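Long-range contacts in molybdenum cofactor carrier protein (Chlamydomonas reinhardtii, PDB 2IZ6), which probably binds the molybdenum cofactor and carries it in the cell, protecting it and passing it on to molybdenum enzymes: residues A[11-16]-A[45-50]; A[71-76]-A[90-95]; A[19-24]-A[118-123]. All coordinates share one frame; numbering follows the deposited sequence. Where two conformers were deposited one is given.

Contact 1. Residues A[11-16]-A[45-50]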
ATOM      1  N   GLY A  11     -11.987  25.077   9.552  1.00 42.13           N
ATOM      2  CA  GLY A  11     -10.863  26.058   9.745  1.00 41.22           C
ATOM      3  C   GLY A  11      -9.461  25.488   9.492  1.00 40.66           C
ATOM      4  O   GLY A  11      -8.442  26.003   9.974  1.00 41.37           O
ATOM      5  N   ARG A  12      -9.409  24.415   8.724  1.00 39.63           N
ATOM      6  CA  ARG A  12      -8.148  23.720   8.395  1.00 37.61           C
ATOM      7  C   ARG A  12      -7.352  24.481   7.351  1.00 34.75           C
ATOM      8  O   ARG A  12      -7.983  24.943   6.398  1.00 32.92           O
ATOM      9  CB  ARG A  12      -8.598  22.416   7.748  1.00 37.78           C
ATOM     10  CG  ARG A  12      -7.703  21.283   7.789  1.00 41.25           C
ATOM     11  CD  ARG A  12      -8.554  19.996   7.742  1.00 40.97           C
ATOM     12  NE  ARG A  12      -9.169  19.774   9.025  1.00 41.16           N
ATOM     13  CZ  ARG A  12     -10.361  19.199   9.251  1.00 42.89           C
ATOM     14  NH1 ARG A  12     -11.148  18.806   8.258  1.00 43.99           N
ATOM     15  NH2 ARG A  12     -10.769  19.010  10.493  1.00 40.98           N
ATOM     16  N   LYS A  13      -6.002  24.542   7.437  1.00 31.51           N
ATOM     17  CA  LYS A  13      -5.202  25.096   6.325  1.00 29.33           C
ATOM     18  C   LYS A  13      -5.279  24.157   5.111  1.00 26.84           C
ATOM     19  O   LYS A  13      -5.204  22.904   5.270  1.00 25.42           O
ATOM     20  CB  LYS A  13      -3.681  25.276   6.644  1.00 27.82           C
ATOM     21  CG  LYS A  13      -3.168  26.372   7.635  1.00 31.28           C
ATOM     22  CD  LYS A  13      -1.634  26.291   7.507  1.00 32.48           C
ATOM     23  CE  LYS A  13      -0.903  27.178   8.451  1.00 37.67           C
ATOM     24  NZ  LYS A  13       0.586  26.883   8.280  1.00 38.65           N
ATOM     25  N   PRO A  14      -5.482  24.735   3.894  1.00 24.61           N
ATOM     26  CA  PRO A  14      -5.385  23.951   2.651  1.00 25.23           C
ATOM     27  C   PRO A  14      -4.043  23.272   2.550  1.00 24.93           C
ATOM     28  O   PRO A  14      -3.045  23.788   3.073  1.00 25.33           O
ATOM     29  CB  PRO A  14      -5.600  25.022   1.548  1.00 25.51           C
ATOM     30  CG  PRO A  14      -6.346  26.123   2.228  1.00 26.02           C
ATOM     31  CD  PRO A  14      -5.890  26.123   3.643  1.00 24.84           C
ATOM     32  N   ILE A  15      -4.038  22.123   1.861  1.00 23.54           N
ATOM     33  CA  ILE A  15      -2.852  21.365   1.611  1.00 24.61           C
ATOM     34  C   ILE A  15      -2.739  21.321   0.106  1.00 24.33           C
ATOM     35  O   ILE A  15      -3.649  20.889  -0.602  1.00 24.12           O
ATOM     36  CB  ILE A  15      -2.967  19.979   2.159  1.00 24.48           C
ATOM     37  CG1 ILE A  15      -3.136  20.017   3.700  1.00 24.39           C
ATOM     38  CG2 ILE A  15      -1.699  19.165   1.781  1.00 24.22           C
ATOM     39  CD1 ILE A  15      -3.267  18.633   4.308  1.00 26.65           C
ATOM     40  N   ILE A  16      -1.638  21.804  -0.379  1.00 22.27           N
ATOM     41  CA  ILE A  16      -1.312  21.787  -1.828  1.00 24.23           C
ATOM     42  C   ILE A  16      -0.204  20.817  -2.040  1.00 23.81           C
ATOM     43  O   ILE A  16       0.881  20.953  -1.499  1.00 23.46           O
ATOM     44  CB  ILE A  16      -0.930  23.217  -2.366  1.00 25.76           C
ATOM     45  CG1 ILE A  16      -1.956  24.262  -1.926  1.00 22.64           C
ATOM     46  CG2 ILE A  16      -0.713  23.184  -3.869  1.00 23.96           C
ATOM     47  CD1 ILE A  16      -3.380  23.987  -2.208  1.00 24.48           C
ATOM     48  N   GLY A  45      -0.525  30.966   3.021  1.00 24.43           N
ATOM     49  CA  GLY A  45      -1.000  30.285   4.204  1.00 24.75           C
ATOM     50  C   GLY A  45      -1.355  28.843   4.048  1.00 23.94           C
ATOM     51  O   GLY A  45      -2.111  28.318   4.870  1.00 26.64           O
ATOM     52  N   TRP A  46      -0.920  28.256   2.950  1.00 22.64           N
ATOM     53  CA  TRP A  46      -1.184  26.887   2.636  1.00 22.19           C
ATOM     54  C   TRP A  46      -0.033  25.990   3.116  1.00 23.02           C
ATOM     55  O   TRP A  46       1.102  26.419   3.176  1.00 23.75           O
ATOM     56  CB  TRP A  46      -1.467  26.679   1.144  1.00 21.37           C
ATOM     57  CG  TRP A  46      -2.469  27.612   0.583  1.00 22.17           C
ATOM     58  CD1 TRP A  46      -3.612  28.108   1.199  1.00 23.68           C
ATOM     59  CD2 TRP A  46      -2.533  28.057  -0.777  1.00 22.53           C
ATOM     60  NE1 TRP A  46      -4.255  28.987   0.303  1.00 21.67           N
ATOM     61  CE2 TRP A  46      -3.610  28.966  -0.898  1.00 23.54           C
ATOM     62  CE3 TRP A  46      -1.630  27.955  -1.839  1.00 20.58           C
ATOM     63  CZ2 TRP A  46      -3.883  29.656  -2.105  1.00 22.87           C
ATOM     64  CZ3 TRP A  46      -1.882  28.674  -3.040  1.00 23.84           C
ATOM     65  CH2 TRP A  46      -3.038  29.484  -3.150  1.00 22.10           C
ATOM     66  N   ILE A  47      -0.385  24.734   3.403  1.00 22.30           N
ATOM     67  CA  ILE A  47       0.579  23.668   3.724  1.00 22.71           C
ATOM     68  C   ILE A  47       1.070  23.021   2.412  1.00 22.26           C
ATOM     69  O   ILE A  47       0.250  22.771   1.546  1.00 24.68           O
ATOM     70  CB  ILE A  47      -0.034  22.602   4.627  1.00 21.89           C
ATOM     71  CG1 ILE A  47      -0.465  23.134   6.001  1.00 26.24           C
ATOM     72  CG2 ILE A  47       0.931  21.455   4.838  1.00 24.31           C
ATOM     73  CD1 ILE A  47      -1.359  22.191   6.806  1.00 26.14           C
ATOM     74  N   LEU A  48       2.398  22.858   2.268  1.00 22.76           N
ATOM     75  CA  LEU A  48       2.960  22.132   1.142  1.00 23.21           C
ATOM     76  C   LEU A  48       3.105  20.665   1.499  1.00 20.75           C
ATOM     77  O   LEU A  48       3.731  20.362   2.504  1.00 22.67           O
ATOM     78  CB  LEU A  48       4.318  22.692   0.855  1.00 23.56           C
ATOM     79  CG  LEU A  48       5.220  21.968  -0.191  1.00 25.07           C
ATOM     80  CD1 LEU A  48       4.533  22.043  -1.541  1.00 27.59           C
ATOM     81  CD2 LEU A  48       6.648  22.550  -0.287  1.00 27.69           C
ATOM     82  N   LEU A  49       2.654  19.801   0.597  1.00 21.68           N
ATOM     83  CA  LEU A  49       2.790  18.362   0.723  1.00 22.47           C
ATOM     84  C   LEU A  49       3.557  17.913  -0.486  1.00 22.99           C
ATOM     85  O   LEU A  49       3.138  18.172  -1.619  1.00 24.08           O
ATOM     86  CB  LEU A  49       1.382  17.724   0.710  1.00 21.92           C
ATOM     87  CG  LEU A  49       1.292  16.198   0.715  1.00 23.44           C
ATOM     88  CD1 LEU A  49       1.764  15.632   1.958  0.50 24.22           C
ATOM     89  CD2 LEU A  49      -0.186  15.729   0.611  0.50 27.76           C
ATOM     90  N   THR A  50       4.722  17.264  -0.299  1.00 23.67           N
ATOM     91  CA  THR A  50       5.531  16.802  -1.415  1.00 23.74           C
ATOM     92  C   THR A  50       6.431  15.657  -0.969  1.00 24.04           C
ATOM     93  O   THR A  50       6.345  15.208   0.165  1.00 22.13           O
ATOM     94  CB  THR A  50       6.308  17.991  -2.084  1.00 26.20           C
ATOM     95  OG1 THR A  50       6.886  17.615  -3.334  1.00 26.85           O
ATOM     96  CG2 THR A  50       7.376  18.480  -1.187  1.00 29.08           C
TER
HETATM   97  O   HOH W   1       1.796  26.892   5.856  1.00 28.58           O

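Contact 2. Residues A[71-76]-A[90-95]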
ATOM      1  N   THR A  71       4.515  25.693   6.416  1.00 24.07           N
ATOM      2  CA  THR A  71       4.609  24.408   7.024  1.00 24.59           C
ATOM      3  C   THR A  71       4.732  23.404   5.854  1.00 24.09           C
ATOM      4  O   THR A  71       4.048  23.497   4.841  1.00 24.45           O
ATOM      5  CB  THR A  71       3.333  24.030   7.767  1.00 26.48           C
ATOM      6  OG1 THR A  71       3.199  24.838   8.941  1.00 27.69           O
ATOM      7  CG2 THR A  71       3.333  22.579   8.211  1.00 26.49           C
ATOM      8  N   THR A  72       5.643  22.435   6.006  1.00 24.20           N
ATOM      9  CA  THR A  72       5.908  21.471   5.004  1.00 22.87           C
ATOM     10  C   THR A  72       5.763  20.030   5.506  1.00 22.98           C
ATOM     11  O   THR A  72       6.206  19.651   6.610  1.00 22.46           O
ATOM     12  CB  THR A  72       7.341  21.604   4.497  1.00 25.14           C
ATOM     13  OG1 THR A  72       8.275  21.453   5.563  1.00 25.39           O
ATOM     14  CG2 THR A  72       7.619  22.949   3.774  1.00 25.28           C
ATOM     15  N   ILE A  73       5.234  19.232   4.618  1.00 21.14           N
ATOM     16  CA  ILE A  73       5.028  17.803   4.853  1.00 22.17           C
ATOM     17  C   ILE A  73       5.781  17.089   3.772  1.00 23.95           C
ATOM     18  O   ILE A  73       5.516  17.279   2.570  1.00 23.44           O
ATOM     19  CB  ILE A  73       3.540  17.375   4.859  1.00 21.96           C
ATOM     20  CG1 ILE A  73       2.690  18.126   5.893  1.00 22.41           C
ATOM     21  CG2 ILE A  73       3.459  15.838   5.063  1.00 21.57           C
ATOM     22  CD1 ILE A  73       1.216  17.968   5.649  1.00 23.35           C
ATOM     23  N   GLY A  74       6.743  16.250   4.165  1.00 23.29           N
ATOM     24  CA  GLY A  74       7.543  15.525   3.223  1.00 22.98           C
ATOM     25  C   GLY A  74       7.317  14.057   3.425  1.00 23.66           C
ATOM     26  O   GLY A  74       7.483  13.548   4.534  1.00 23.31           O
ATOM     27  N   VAL A  75       6.880  13.393   2.359  1.00 23.77           N
ATOM     28  CA  VAL A  75       6.510  11.997   2.339  1.00 24.60           C
ATOM     29  C   VAL A  75       7.656  11.175   1.778  1.00 24.21           C
ATOM     30  O   VAL A  75       8.219  11.508   0.727  1.00 23.68           O
ATOM     31  CB  VAL A  75       5.190  11.797   1.531  1.00 25.72           C
ATOM     32  CG1 VAL A  75       4.701  10.345   1.685  1.00 26.44           C
ATOM     33  CG2 VAL A  75       4.165  12.795   1.998  1.00 27.04           C
ATOM     34  N   LEU A  76       7.990  10.116   2.494  1.00 24.27           N
ATOM     35  CA  LEU A  76       9.147   9.258   2.177  1.00 26.16           C
ATOM     36  C   LEU A  76       8.666   7.796   2.304  1.00 25.83           C
ATOM     37  O   LEU A  76       7.781   7.521   3.092  1.00 24.37           O
ATOM     38  CB  LEU A  76      10.196   9.488   3.268  1.00 28.46           C
ATOM     39  CG  LEU A  76      10.644  10.923   3.490  1.00 33.52           C
ATOM     40  CD1 LEU A  76      10.707  11.232   4.942  1.00 36.60           C
ATOM     41  CD2 LEU A  76      11.991  11.148   2.796  1.00 36.44           C
ATOM     42  N   ILE A  90       7.343  17.949   8.822  1.00 23.89           N
ATOM     43  CA  ILE A  90       6.587  16.745   9.199  1.00 25.69           C
ATOM     44  C   ILE A  90       6.923  15.672   8.187  1.00 25.74           C
ATOM     45  O   ILE A  90       6.434  15.720   7.037  1.00 24.16           O
ATOM     46  CB  ILE A  90       5.102  17.022   9.201  1.00 24.70           C
ATOM     47  CG1 ILE A  90       4.733  18.132  10.221  1.00 25.84           C
ATOM     48  CG2 ILE A  90       4.318  15.748   9.471  1.00 26.16           C
ATOM     49  CD1 ILE A  90       3.347  18.659  10.049  1.00 27.42           C
ATOM     50  N   PRO A  91       7.810  14.710   8.566  1.00 25.00           N
ATOM     51  CA  PRO A  91       8.125  13.597   7.694  1.00 26.14           C
ATOM     52  C   PRO A  91       7.093  12.530   7.840  1.00 26.60           C
ATOM     53  O   PRO A  91       6.934  12.020   8.949  1.00 28.24           O
ATOM     54  CB  PRO A  91       9.553  13.161   8.182  1.00 27.46           C
ATOM     55  CG  PRO A  91       9.980  14.144   9.209  1.00 26.97           C
ATOM     56  CD  PRO A  91       8.668  14.667   9.774  1.00 27.10           C
ATOM     57  N   ILE A  92       6.425  12.178   6.762  1.00 24.56           N
ATOM     58  CA  ILE A  92       5.463  11.082   6.738  1.00 25.04           C
ATOM     59  C   ILE A  92       6.164   9.907   6.043  1.00 25.80           C
ATOM     60  O   ILE A  92       6.573  10.005   4.890  1.00 25.75           O
ATOM     61  CB  ILE A  92       4.135  11.470   6.029  1.00 25.25           C
ATOM     62  CG1 ILE A  92       3.408  12.585   6.775  1.00 27.17           C
ATOM     63  CG2 ILE A  92       3.243  10.254   5.859  1.00 25.83           C
ATOM     64  CD1 ILE A  92       2.911  12.241   8.155  1.00 27.95           C
ATOM     65  N   VAL A  93       6.280   8.800   6.749  1.00 26.81           N
ATOM     66  CA  VAL A  93       6.990   7.616   6.255  1.00 27.75           C
ATOM     67  C   VAL A  93       5.958   6.523   6.004  1.00 29.54           C
ATOM     68  O   VAL A  93       5.333   6.070   6.944  1.00 28.53           O
ATOM     69  CB  VAL A  93       8.005   7.136   7.276  1.00 27.09           C
ATOM     70  CG1 VAL A  93       8.823   5.942   6.709  1.00 29.08           C
ATOM     71  CG2 VAL A  93       8.953   8.173   7.627  1.00 28.43           C
ATOM     72  N   THR A  94       5.782   6.106   4.726  1.00 30.12           N
ATOM     73  CA  THR A  94       4.593   5.329   4.272  1.00 29.35           C
ATOM     74  C   THR A  94       4.808   3.835   4.414  1.00 32.19           C
ATOM     75  O   THR A  94       3.827   3.069   4.529  1.00 34.01           O
ATOM     76  CB  THR A  94       4.272   5.544   2.770  1.00 29.79           C
ATOM     77  OG1 THR A  94       5.413   5.119   2.019  1.00 23.74           O
ATOM     78  CG2 THR A  94       3.944   7.011   2.430  1.00 27.26           C
ATOM     79  N   GLY A  95       6.073   3.427   4.334  1.00 31.20           N
ATOM     80  CA  GLY A  95       6.454   2.066   4.450  1.00 34.08           C
ATOM     81  C   GLY A  95       5.863   1.327   3.303  1.00 33.93           C
ATOM     82  O   GLY A  95       5.447   0.194   3.507  1.00 34.67           O
TER

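Contact 3. Residues A[19-24]-A[118-123]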
ATOM      1  N   MET A  19       4.275  17.812  -7.214  1.00 24.60           N
ATOM      2  CA  MET A  19       4.970  16.646  -7.794  0.70 27.07           C
ATOM      3  C   MET A  19       5.838  17.085  -8.931  1.00 26.87           C
ATOM      4  O   MET A  19       5.484  17.973  -9.698  1.00 27.32           O
ATOM      5  CB  MET A  19       3.944  15.766  -8.407  0.70 28.00           C
ATOM      6  CG  MET A  19       3.003  15.174  -7.514  0.70 31.10           C
ATOM      7  SD  MET A  19       3.597  13.587  -6.868  0.70 39.50           S
ATOM      8  CE  MET A  19       5.195  13.252  -7.690  0.70 23.55           C
ATOM      9  N   GLY A  20       6.974  16.421  -9.088  1.00 28.67           N
ATOM     10  CA  GLY A  20       7.715  16.614 -10.247  1.00 29.06           C
ATOM     11  C   GLY A  20       8.803  15.576 -10.257  1.00 30.49           C
ATOM     12  O   GLY A  20       8.939  14.797  -9.297  1.00 31.25           O
ATOM     13  N   PRO A  21       9.535  15.545 -11.348  1.00 31.78           N
ATOM     14  CA  PRO A  21      10.679  14.591 -11.497  1.00 34.28           C
ATOM     15  C   PRO A  21      11.841  14.941 -10.569  1.00 35.95           C
ATOM     16  O   PRO A  21      11.934  16.074 -10.064  1.00 38.60           O
ATOM     17  CB  PRO A  21      11.061  14.743 -12.956  1.00 33.15           C
ATOM     18  CG  PRO A  21      10.533  16.009 -13.380  1.00 34.77           C
ATOM     19  CD  PRO A  21       9.352  16.349 -12.543  1.00 30.27           C
ATOM     20  N   GLY A  22      12.710  13.974 -10.348  1.00 39.81           N
ATOM     21  CA  GLY A  22      13.886  14.146  -9.528  1.00 41.15           C
ATOM     22  C   GLY A  22      15.029  14.738 -10.331  1.00 43.48           C
ATOM     23  O   GLY A  22      14.869  15.177 -11.498  1.00 44.81           O
ATOM     24  N   LYS A  23      16.183  14.772  -9.667  1.00 45.09           N
ATOM     25  CA  LYS A  23      17.365  15.488 -10.126  1.00 45.50           C
ATOM     26  C   LYS A  23      17.604  15.368 -11.640  1.00 46.77           C
ATOM     27  O   LYS A  23      17.478  16.354 -12.391  1.00 47.81           O
ATOM     28  CB  LYS A  23      18.592  14.984  -9.330  1.00 46.10           C
ATOM     29  CG  LYS A  23      19.797  15.899  -9.345  1.00 46.04           C
ATOM     30  CD  LYS A  23      20.776  15.575  -8.212  1.00 45.89           C
ATOM     31  CE  LYS A  23      22.208  15.529  -8.712  1.00 47.34           C
ATOM     32  NZ  LYS A  23      23.216  15.744  -7.619  1.00 48.19           N
ATOM     33  N   ALA A  24      17.877  14.146 -12.079  1.00 46.83           N
ATOM     34  CA  ALA A  24      18.409  13.882 -13.420  1.00 46.88           C
ATOM     35  C   ALA A  24      17.552  14.384 -14.596  1.00 47.17           C
ATOM     36  O   ALA A  24      18.094  14.647 -15.690  1.00 47.46           O
ATOM     37  CB  ALA A  24      18.669  12.390 -13.572  1.00 47.37           C
ATOM     38  N   PRO A 118       7.481   9.594 -15.567  1.00 24.94           N
ATOM     39  CA  PRO A 118       6.525   8.492 -15.334  1.00 25.01           C
ATOM     40  C   PRO A 118       5.923   8.563 -13.946  1.00 24.47           C
ATOM     41  O   PRO A 118       4.720   8.416 -13.798  1.00 24.41           O
ATOM     42  CB  PRO A 118       7.376   7.240 -15.526  1.00 23.90           C
ATOM     43  CG  PRO A 118       8.462   7.681 -16.424  1.00 26.06           C
ATOM     44  CD  PRO A 118       8.745   9.109 -16.111  1.00 27.07           C
ATOM     45  N   GLY A 119       6.702   8.746 -12.868  1.00 23.60           N
ATOM     46  CA  GLY A 119       6.098   8.784 -11.539  1.00 24.57           C
ATOM     47  C   GLY A 119       5.105   9.918 -11.408  1.00 23.39           C
ATOM     48  O   GLY A 119       4.050   9.763 -10.778  1.00 24.47           O
ATOM     49  N   THR A 120       5.467  11.100 -11.884  1.00 25.41           N
ATOM     50  CA  THR A 120       4.605  12.246 -11.871  1.00 24.17           C
ATOM     51  C   THR A 120       3.310  11.945 -12.619  1.00 25.26           C
ATOM     52  O   THR A 120       2.268  12.246 -12.154  1.00 23.36           O
ATOM     53  CB  THR A 120       5.333  13.489 -12.359  1.00 27.41           C
ATOM     54  OG1 THR A 120       6.322  13.691 -11.358  1.00 31.15           O
ATOM     55  CG2 THR A 120       4.376  14.687 -12.379  1.00 28.20           C
ATOM     56  N   ALA A 121       3.453  11.369 -13.779  1.00 23.61           N
ATOM     57  CA  ALA A 121       2.291  11.033 -14.614  1.00 22.88           C
ATOM     58  C   ALA A 121       1.336  10.103 -13.889  1.00 21.45           C
ATOM     59  O   ALA A 121       0.105  10.254 -14.005  1.00 23.05           O
ATOM     60  CB  ALA A 121       2.749  10.454 -15.876  1.00 23.81           C
ATOM     61  N   ALA A 122       1.871   9.149 -13.150  1.00 22.64           N
ATOM     62  CA  ALA A 122       0.990   8.242 -12.414  1.00 22.27           C
ATOM     63  C   ALA A 122       0.218   8.983 -11.358  1.00 22.89           C
ATOM     64  O   ALA A 122      -0.969   8.822 -11.126  1.00 23.15           O
ATOM     65  CB  ALA A 122       1.755   7.102 -11.786  1.00 24.27           C
ATOM     66  N   GLU A 123       0.883   9.833 -10.627  1.00 23.15           N
ATOM     67  CA  GLU A 123       0.214  10.557  -9.580  1.00 23.78           C
ATOM     68  C   GLU A 123      -0.849  11.530 -10.087  1.00 24.31           C
ATOM     69  O   GLU A 123      -1.906  11.731  -9.457  1.00 25.00           O
ATOM     70  CB  GLU A 123       1.215  11.272  -8.646  1.00 25.12           C
ATOM     71  CG  GLU A 123       2.079  10.390  -7.813  1.00 24.91           C
ATOM     72  CD  GLU A 123       1.357   9.236  -7.061  1.00 29.46           C
ATOM     73  OE1 GLU A 123       1.908   8.116  -7.147  1.00 33.75           O
ATOM     74  OE2 GLU A 123       0.293   9.455  -6.438  1.00 36.21           O
TER

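Contact 1. Residues A[11-16]-A[45-50]
Pro-14 and Ile-16 pack obliquely against the indole of Trp-46 beside the two parallel strands of the beta-alpha-beta unit 15-19, 28-43, 47-51 of a Rossmann-like sheet. Pro-14 CG comes within 3.5 Å of Trp-46 CD1, at the pyrrole part of the ring. The tip of Ile-16, CD1, lies over one face of the indole, 4.1 Å above the plane and displaced toward the rim. Trp-46 carries CG beside its backbone N (chi1 -49°), which swings the ring back alongside Pro-14 and Ile-16, and Val-168 and Leu-172 of helix 161-173 pack against the same cluster. With an alanine in place of Trp-46, Pro-14 and the Ile-16 tip would probably lose their common apolar partner and a gap would open beneath helix 161-173.

The other face of the sheet carries Ile-15 and Ile-47, whose side chains run side by side in the same direction, with Ile-15 CG1 4.1 Å from Ile-47 CB. The second branch of Ile-15, CG2, reaches along the sheet to Leu-49 CB at 3.6 Å. This isoleucine pair also meets Pro-91 and Ile-90 of a second subunit.

Three backbone bonds join the segments. Ile-16 N to Ile-47 O is nearly straight, 2.9 Å long with 173° at the hydrogen; Ile-47 N donates to Pro-14 O, and Leu-49 N approaches Ile-16 O 34° from the carbonyl plane. Before strand 15-19 begins, the extended chain of Lys-13 passes over Gly-45 O, in the Schellman turn that ends the preceding helix, and crosses Ile-47 at about a right angle, Lys-13 CD lying 3.7 Å from Ile-47 CG1. Lys-13 NZ donates to a water at 2.7 Å, and that water donates to Trp-46 O at 2.8 Å.

Contact 2. Residues A[71-76]-A[90-95]
The peptide planes of the two strands are joined where Ile-92 N donates to Gly-74 O at 2.8 Å, the donor tilted 27° from the carbonyl plane, and apolar side chains cover both faces of the sheet there. Ile-92 O receives Leu-76 N, also at 2.8 Å. Gly-74 N to Ile-90 O, Ile-90 N to Thr-72 O and Thr-94 N to Leu-76 O complete five backbone bonds in regular parallel register.

One face carries Ile-73, Val-75, Ile-90 and Ile-92. Ile-73 and Ile-92 run abreast, Ile-73 CG2 3.7 Å from Ile-92 CG1. With CG1 opposite the backbone N (chi1 -172°), Val-75 lies crosswise to Thr-94, and Val-75 CG1 and Thr-94 CG2 sit at a tight 3.5 Å. On the reverse face, Leu-76 runs alongside the Pro-91 ring, Leu-76 CD1 reaching Pro-91 CB at 3.9 Å.

Ile-73 and Ile-90 also pack on Ile-90 of a second subunit, and Val-93 N donates to Ser-107 OG of that subunit. Strand 90-93 is the outermost strand, within this chain, of a parallel Rossmann-like alpha/beta sheet, and it also meets the second subunit as part of an interface.

Contact 3. Residues A[19-24]-A[118-123]
Met-19, at the end of strand 15-19, folds over the first two turns of helix 118-129 and touches Thr-120 and Glu-123. Together these parts flank the topological switch point of the Rossmann-like sheet, the place between strands 15-19 and 110-114 where ligand sites commonly form in such folds.

The methionine CB lies 4.1 Å from Thr-120 CG2, the two side chains running antiparallel past one another. CG follows, beside the backbone N (chi1 -65°), and turns the chain toward the helix. In the conformer described, one of two deposited, SD then rests on the aliphatic part of Glu-123, 3.7 Å from its CG and 3.8 Å from its CB. The terminal CE, whose position in this conformer is doubtful, doubles back toward Thr-120 OG1. Glu-123 bends away beyond CG, and its carboxylate OE1 forms a salt bridge with Arg-100.

No hydrogen bond spans this contact, which rests on van der Waals touch. Gly-20 continues the strand into the loop, and a CB there would clash with Pro-21 CD. The threonine hydroxyl faces the glycine backbone, Thr-120 OG1 standing 3.4 Å from Gly-20 CA and 3.3 Å from Gly-20 C.

From the N terminus the chain runs through 11-16 and straight into 19-24, two adjoining segments with different partners. Contact 1 closes first, pairing strands 15-19 and 47-51 round helix 28-43. Contact 2 follows in series, closing a loop, partly unmodelled, between strands 72-76 and 90-93; backbone bonds from Leu-48 O to Ile-73 N and from Thr-50 O to Val-75 N join it to contact 1 in one sheet. Contact 3 closes last, at 118-123: contact 2 nests inside its loop, whereas contact 1 crosses it. Centres of contacts 1 and 3 stand about 21 Å apart, on opposite sides of the chain's centre. Contacts 1 and 2 both reach the second subunit.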